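Local coordinates for protein N-acetylneuraminate epimerase (Escherichia coli, PDB 2UVK) that converts the alpha-anomer of N-acetylneuraminate to the beta-anomer, speeding the equilibrium between the two forms of this sialic acid, at residues Lys202-Asn207 with Ala248-Asp253; Asp253-Ala258 with Gly295-Ser300. All blocks are in the same frame, centred on the assembly; numbering follows the deposited sequence.

Contact 1. Residues Lys202-Asn207 with Ala248-Asp253; sequences KTWLIN and AGISND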
ATOM      1  N   LYS B 202     -11.943  18.824  14.345  1.00 19.32           N
ATOM      2  CA  LYS B 202     -10.479  18.936  14.239  1.00 18.44           C
ATOM      3  C   LYS B 202      -9.782  17.681  14.750  1.00 17.77           C
ATOM      4  O   LYS B 202     -10.188  17.129  15.758  1.00 17.85           O
ATOM      5  CB  LYS B 202      -9.957  20.102  15.051  1.00 20.19           C
ATOM      6  CG  LYS B 202     -10.515  21.465  14.623  1.00 21.83           C
ATOM      7  CD  LYS B 202     -10.185  21.827  13.189  1.00 23.38           C
ATOM      8  CE  LYS B 202     -10.667  23.244  12.849  1.00 23.79           C
ATOM      9  NZ  LYS B 202      -9.926  24.260  13.630  1.00 23.51           N
ATOM     10  N   THR B 203      -8.749  17.253  14.027  1.00 15.88           N
ATOM     11  CA  THR B 203      -7.846  16.200  14.513  1.00 15.36           C
ATOM     12  C   THR B 203      -6.404  16.666  14.303  1.00 14.94           C
ATOM     13  O   THR B 203      -6.079  17.287  13.295  1.00 15.59           O
ATOM     14  CB  THR B 203      -8.097  14.930  13.742  1.00 14.37           C
ATOM     15  OG1 THR B 203      -9.431  14.484  14.018  1.00 17.67           O
ATOM     16  CG2 THR B 203      -7.046  13.835  14.115  1.00 15.13           C
ATOM     17  N   TRP B 204      -5.550  16.337  15.268  1.00 15.02           N
ATOM     18  CA  TRP B 204      -4.142  16.685  15.251  1.00 14.31           C
ATOM     19  C   TRP B 204      -3.281  15.418  15.257  1.00 14.53           C
ATOM     20  O   TRP B 204      -3.608  14.483  15.974  1.00 14.18           O
ATOM     21  CB  TRP B 204      -3.814  17.542  16.469  1.00 16.33           C
ATOM     22  CG  TRP B 204      -4.584  18.829  16.503  1.00 17.60           C
ATOM     23  CD1 TRP B 204      -4.210  19.992  15.923  1.00 19.97           C
ATOM     24  CD2 TRP B 204      -5.844  19.081  17.161  1.00 17.24           C
ATOM     25  NE1 TRP B 204      -5.158  20.954  16.157  1.00 19.08           N
ATOM     26  CE2 TRP B 204      -6.175  20.428  16.903  1.00 19.98           C
ATOM     27  CE3 TRP B 204      -6.732  18.308  17.910  1.00 18.71           C
ATOM     28  CZ2 TRP B 204      -7.346  21.019  17.396  1.00 18.52           C
ATOM     29  CZ3 TRP B 204      -7.894  18.900  18.401  1.00 19.16           C
ATOM     30  CH2 TRP B 204      -8.189  20.245  18.130  1.00 18.82           C
ATOM     31  N   LEU B 205      -2.222  15.418  14.441  1.00 13.23           N
ATOM     32  CA  LEU B 205      -1.235  14.316  14.300  1.00 13.32           C
ATOM     33  C   LEU B 205       0.110  14.879  14.703  1.00 13.21           C
ATOM     34  O   LEU B 205       0.650  15.751  14.021  1.00 13.18           O
ATOM     35  CB  LEU B 205      -1.181  13.815  12.860  1.00 12.85           C
ATOM     36  CG  LEU B 205      -2.496  13.399  12.201  1.00 13.35           C
ATOM     37  CD1 LEU B 205      -2.255  13.017  10.728  1.00 13.62           C
ATOM     38  CD2 LEU B 205      -3.135  12.250  12.949  1.00 13.67           C
ATOM     39  N   ILE B 206       0.657  14.417  15.831  1.00 13.91           N
ATOM     40  CA  ILE B 206       1.819  15.024  16.444  1.00 14.34           C
ATOM     41  C   ILE B 206       3.054  14.126  16.360  1.00 14.21           C
ATOM     42  O   ILE B 206       3.071  13.014  16.907  1.00 13.79           O
ATOM     43  CB  ILE B 206       1.569  15.432  17.921  1.00 14.24           C
ATOM     44  CG1 ILE B 206       0.273  16.273  18.060  1.00 15.02           C
ATOM     45  CG2 ILE B 206       2.766  16.159  18.468  1.00 16.00           C
ATOM     46  CD1 ILE B 206      -0.210  16.465  19.471  1.00 16.43           C
ATOM     47  N   ASN B 207       4.088  14.631  15.703  1.00 14.04           N
ATOM     48  CA  ASN B 207       5.366  13.968  15.573  1.00 13.51           C
ATOM     49  C   ASN B 207       5.240  12.569  14.921  1.00 13.66           C
ATOM     50  O   ASN B 207       4.429  12.407  14.014  1.00 13.04           O
ATOM     51  CB  ASN B 207       6.103  13.922  16.927  1.00 13.79           C
ATOM     52  CG  ASN B 207       6.608  15.273  17.406  1.00 14.72           C
ATOM     53  OD1 ASN B 207       6.101  16.367  17.034  1.00 19.53           O
ATOM     54  ND2 ASN B 207       7.599  15.211  18.252  1.00 14.12           N
ATOM     55  N   ALA B 248      -0.941  12.024  24.128  1.00 17.42           N
ATOM     56  CA  ALA B 248      -1.631  13.280  23.776  1.00 17.92           C
ATOM     57  C   ALA B 248      -3.102  13.262  24.090  1.00 18.66           C
ATOM     58  O   ALA B 248      -3.747  12.220  24.069  1.00 18.94           O
ATOM     59  CB  ALA B 248      -1.405  13.616  22.320  1.00 18.26           C
ATOM     60  N   GLY B 249      -3.611  14.434  24.468  1.00 20.22           N
ATOM     61  CA  GLY B 249      -5.009  14.586  24.748  1.00 21.56           C
ATOM     62  C   GLY B 249      -5.356  16.055  24.776  1.00 23.69           C
ATOM     63  O   GLY B 249      -4.543  16.918  24.457  1.00 22.91           O
ATOM     64  N   ILE B 250      -6.594  16.337  25.119  1.00 26.28           N
ATOM     65  CA  ILE B 250      -7.038  17.716  25.098  1.00 28.54           C
ATOM     66  C   ILE B 250      -7.539  17.987  26.488  1.00 29.71           C
ATOM     67  O   ILE B 250      -8.131  17.112  27.120  1.00 29.51           O
ATOM     68  CB  ILE B 250      -8.079  17.953  23.963  1.00 28.65           C
ATOM     69  CG1 ILE B 250      -8.392  19.444  23.811  1.00 30.05           C
ATOM     70  CG2 ILE B 250      -9.325  17.104  24.175  1.00 29.51           C
ATOM     71  CD1 ILE B 250      -8.732  19.836  22.379  1.00 29.39           C
ATOM     72  N   SER B 251      -7.239  19.180  26.989  1.00 31.89           N
ATOM     73  CA  SER B 251      -7.653  19.575  28.326  1.00 33.65           C
ATOM     74  C   SER B 251      -8.212  20.972  28.208  1.00 34.62           C
ATOM     75  O   SER B 251      -7.467  21.933  28.004  1.00 35.32           O
ATOM     76  CB  SER B 251      -6.476  19.533  29.296  1.00 34.00           C
ATOM     77  OG  SER B 251      -6.906  19.648  30.638  1.00 35.17           O
ATOM     78  N   ASN B 252      -9.531  21.067  28.299  1.00 35.32           N
ATOM     79  CA  ASN B 252     -10.240  22.289  27.969  1.00 35.13           C
ATOM     80  C   ASN B 252     -10.248  22.380  26.440  1.00 35.20           C
ATOM     81  O   ASN B 252     -10.880  21.543  25.785  1.00 35.63           O
ATOM     82  CB  ASN B 252      -9.581  23.503  28.636  1.00 35.66           C
ATOM     83  N   ASP B 253      -9.538  23.365  25.883  1.00 34.54           N
ATOM     84  CA  ASP B 253      -9.369  23.509  24.428  1.00 33.71           C
ATOM     85  C   ASP B 253      -7.876  23.572  24.048  1.00 32.05           C
ATOM     86  O   ASP B 253      -7.518  23.992  22.943  1.00 32.08           O
TER
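Two apolar side-chain pairs make up this contact: Trp204 with Ile250, and Ile206 with Ala248. No hydrogen bond runs between the segments, and the buried surface is small, 97 Å² for both sides together. In the first pair CZ3 of Trp204 lies 4.2 Å from CD1 of Ile250. The methyl group comes obliquely to the benzo end of the indole. With CG1 of Ile250 anti to the backbone N (chi1 -172°), the branch that ends in CD1 reaches out to the ring. In the second pair CD1 of Ile206 lies 4.2 Å from CB of Ala248, methyl against methyl.

The indole is also packed from within its own strand. CB of Lys202 sits 3.5 Å above the ring plane, offset toward the rim of one face. At the polar end, NE1 of Trp204 is hydrogen-bonded to Glu221 OE2. The buried N-H is therefore satisfied away from the apolar pairs.

Backbone bonds join 202-207 to its own sheet, for example Trp204 with Val197 and Leu205 with Phe220. From the other sheet, the side chain of Ala248 also touches Ala195 and Val197, on the strand next to 202-206. The two segments thus meet face to face from separate sheets, with side chains alone bridging them. This is blade-to-blade packing in a Kelch beta-propeller: the second strand of one four-stranded blade lies against the first strand of the next.

Contact 2. Residues Asp253-Ala258 with Gly295-Ser300; sequences DSLIFA and GKWDKS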
ATOM      1  N   ASP B 253      -9.538  23.365  25.883  1.00 34.54           N
ATOM      2  CA  ASP B 253      -9.369  23.509  24.428  1.00 33.71           C
ATOM      3  C   ASP B 253      -7.876  23.572  24.048  1.00 32.05           C
ATOM      4  O   ASP B 253      -7.518  23.992  22.943  1.00 32.08           O
ATOM      5  N   SER B 254      -7.024  23.125  24.964  1.00 30.28           N
ATOM      6  CA  SER B 254      -5.580  23.157  24.795  1.00 28.27           C
ATOM      7  C   SER B 254      -5.031  21.744  24.661  1.00 27.11           C
ATOM      8  O   SER B 254      -5.345  20.902  25.476  1.00 26.59           O
ATOM      9  CB  SER B 254      -4.965  23.809  26.014  1.00 28.53           C
ATOM     10  OG  SER B 254      -5.655  25.028  26.289  1.00 29.48           O
ATOM     11  N   LEU B 255      -4.221  21.493  23.646  1.00 26.07           N
ATOM     12  CA  LEU B 255      -3.691  20.111  23.482  1.00 25.01           C
ATOM     13  C   LEU B 255      -2.568  19.840  24.492  1.00 23.45           C
ATOM     14  O   LEU B 255      -1.741  20.709  24.744  1.00 23.76           O
ATOM     15  CB  LEU B 255      -3.141  19.853  22.077  1.00 26.00           C
ATOM     16  CG  LEU B 255      -3.926  20.201  20.814  1.00 27.83           C
ATOM     17  CD1 LEU B 255      -3.017  19.926  19.619  1.00 30.06           C
ATOM     18  CD2 LEU B 255      -5.217  19.426  20.700  1.00 29.38           C
ATOM     19  N   ILE B 256      -2.552  18.632  25.058  1.00 21.15           N
ATOM     20  CA  ILE B 256      -1.457  18.157  25.903  1.00 19.35           C
ATOM     21  C   ILE B 256      -0.651  17.128  25.097  1.00 19.28           C
ATOM     22  O   ILE B 256      -1.241  16.180  24.574  1.00 18.70           O
ATOM     23  CB  ILE B 256      -1.965  17.461  27.168  1.00 19.90           C
ATOM     24  CG1 ILE B 256      -2.836  18.402  27.987  1.00 19.41           C
ATOM     25  CG2 ILE B 256      -0.777  16.973  28.017  1.00 20.49           C
ATOM     26  CD1 ILE B 256      -3.699  17.681  28.989  1.00 19.66           C
ATOM     27  N   PHE B 257       0.657  17.350  24.964  1.00 18.77           N
ATOM     28  CA  PHE B 257       1.583  16.360  24.328  1.00 18.25           C
ATOM     29  C   PHE B 257       2.720  16.083  25.285  1.00 17.98           C
ATOM     30  O   PHE B 257       3.446  16.994  25.681  1.00 17.70           O
ATOM     31  CB  PHE B 257       2.154  16.891  23.012  1.00 17.29           C
ATOM     32  CG  PHE B 257       3.058  15.897  22.260  1.00 18.22           C
ATOM     33  CD1 PHE B 257       2.580  14.664  21.889  1.00 16.66           C
ATOM     34  CD2 PHE B 257       4.355  16.248  21.871  1.00 16.86           C
ATOM     35  CE1 PHE B 257       3.389  13.760  21.174  1.00 16.09           C
ATOM     36  CE2 PHE B 257       5.165  15.360  21.179  1.00 18.28           C
ATOM     37  CZ  PHE B 257       4.676  14.088  20.845  1.00 15.21           C
ATOM     38  N   ALA B 258       2.881  14.809  25.644  1.00 17.70           N
ATOM     39  CA  ALA B 258       3.843  14.418  26.678  1.00 16.73           C
ATOM     40  C   ALA B 258       4.648  13.196  26.251  1.00 16.09           C
ATOM     41  O   ALA B 258       4.155  12.320  25.584  1.00 16.26           O
ATOM     42  CB  ALA B 258       3.148  14.138  27.992  1.00 16.22           C
ATOM     43  N   GLY B 295      -3.628  28.553  20.667  1.00 22.88           N
ATOM     44  CA  GLY B 295      -2.981  28.389  19.377  1.00 23.73           C
ATOM     45  C   GLY B 295      -1.462  28.433  19.398  1.00 23.49           C
ATOM     46  O   GLY B 295      -0.847  28.624  18.350  1.00 25.09           O
ATOM     47  N   LYS B 296      -0.849  28.294  20.576  1.00 23.62           N
ATOM     48  CA  LYS B 296       0.621  28.354  20.692  1.00 23.56           C
ATOM     49  C   LYS B 296       1.127  27.263  21.627  1.00 22.80           C
ATOM     50  O   LYS B 296       0.474  26.964  22.600  1.00 21.60           O
ATOM     51  CB  LYS B 296       1.064  29.719  21.221  1.00 23.72           C
ATOM     52  CG  LYS B 296       0.200  30.855  20.710  1.00 25.46           C
ATOM     53  CD  LYS B 296       1.001  32.140  20.579  1.00 25.41           C
ATOM     54  CE  LYS B 296       0.124  33.238  20.075  1.00 25.09           C
ATOM     55  NZ  LYS B 296       0.582  34.210  18.976  1.00 19.81           N
ATOM     56  N   TRP B 297       2.289  26.675  21.314  1.00 23.05           N
ATOM     57  CA  TRP B 297       2.909  25.631  22.163  1.00 23.31           C
ATOM     58  C   TRP B 297       3.816  26.230  23.222  1.00 24.64           C
ATOM     59  O   TRP B 297       4.547  27.184  22.937  1.00 24.31           O
ATOM     60  CB  TRP B 297       3.807  24.727  21.321  1.00 22.93           C
ATOM     61  CG  TRP B 297       3.115  23.769  20.428  1.00 22.62           C
ATOM     62  CD1 TRP B 297       3.031  23.818  19.064  1.00 22.15           C
ATOM     63  CD2 TRP B 297       2.442  22.578  20.822  1.00 22.88           C
ATOM     64  NE1 TRP B 297       2.355  22.731  18.588  1.00 23.07           N
ATOM     65  CE2 TRP B 297       1.976  21.953  19.649  1.00 22.98           C
ATOM     66  CE3 TRP B 297       2.200  21.973  22.046  1.00 22.08           C
ATOM     67  CZ2 TRP B 297       1.252  20.776  19.682  1.00 21.46           C
ATOM     68  CZ3 TRP B 297       1.476  20.809  22.068  1.00 21.38           C
ATOM     69  CH2 TRP B 297       1.011  20.226  20.900  1.00 21.37           C
ATOM     70  N   ASP B 298       3.810  25.675  24.429  1.00 25.46           N
ATOM     71  CA  ASP B 298       4.873  25.988  25.399  1.00 26.61           C
ATOM     72  C   ASP B 298       5.238  24.751  26.213  1.00 26.85           C
ATOM     73  O   ASP B 298       4.377  23.937  26.463  1.00 27.17           O
ATOM     74  CB  ASP B 298       4.439  27.114  26.346  1.00 27.07           C
ATOM     75  CG  ASP B 298       4.373  28.477  25.660  0.50 28.23           C
ATOM     76  OD1 ASP B 298       5.439  29.016  25.297  0.50 29.13           O
ATOM     77  OD2 ASP B 298       3.258  29.017  25.503  0.50 29.81           O
ATOM     78  N   LYS B 299       6.504  24.616  26.603  1.00 27.88           N
ATOM     79  CA  LYS B 299       6.899  23.607  27.599  1.00 28.31           C
ATOM     80  C   LYS B 299       6.320  24.022  28.943  1.00 28.86           C
ATOM     81  O   LYS B 299       6.678  25.077  29.495  1.00 30.26           O
ATOM     82  CB  LYS B 299       8.421  23.468  27.691  1.00 28.40           C
ATOM     83  CG  LYS B 299       8.896  22.258  28.488  1.00 28.38           C
ATOM     84  N   SER B 300       5.391  23.218  29.447  1.00 28.52           N
ATOM     85  CA  SER B 300       4.527  23.619  30.540  1.00 28.68           C
ATOM     86  C   SER B 300       4.671  22.759  31.783  1.00 28.07           C
ATOM     87  O   SER B 300       4.259  23.163  32.848  1.00 28.58           O
ATOM     88  CB  SER B 300       3.070  23.586  30.061  1.00 28.91           C
ATOM     89  OG  SER B 300       2.173  23.944  31.099  1.00 31.09           O
TER
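The indole of Trp297 is the flat group that carries this contact, and its benzo end meets Leu255 and Phe257. CB of Phe257 approaches obliquely and is 4.1 Å from CZ3 of Trp297. The backbone O of Leu255 also comes in obliquely, 4.2 Å from CZ3 of Trp297. A second apolar side-chain pair is CD1 of Leu255 with CH2 of Trp297, 4.2 Å apart. The Trp292 ring also meets the indole, with the two planes at about 50°.

Phe257 offers its CB rather than its ring. Its CG is anti to the backbone N (chi1 -177°), which leads the phenyl group away from segment 295-300; the side chain of Phe257 also touches Ile206, Asn207, Val237 and Val243. The Phe257 side chain is about 11 Å from that of Glu209, the predicted proton acceptor. The indole N-H of Trp297 makes a weak hydrogen bond to Ala235 O.

No hydrogen bond joins the two segments. Their backbones are held apart, with the CA atoms of Leu255 and Trp297 8.7 Å from each other. Strand 284-293 runs between them. It bonds to one side through Leu255 with Trp292 and Phe257 with His290, and to the other through Asp298 with Leu291. Trp297 therefore reaches across that middle strand, from the fourth strand of the blade to the second, with strand 247-251 completing the sheet beside 254-262.

From the N terminus, the chain leaves 202-207, passes through strands 219-223 and 230-233, and enters 248-253, where contact 1 closes the first loop. Asp253 is shared, and the chain turns there into strand 254-262. It then runs through helix 266-271 and strand 284-293 before contact 2 closes at 295-300. The two loops follow in series and do not cross. Contact 1 joins neighbouring blades, while contact 2 stays within one blade. They meet directly: Gly249 O probably accepts a hydrogen bond from Ile256 N at 2.7 Å, and Leu255 CD2 packs 3.4 Å from Trp204 CE3. Leu255 thus connects the interface between blades to Trp297 on the outermost strand.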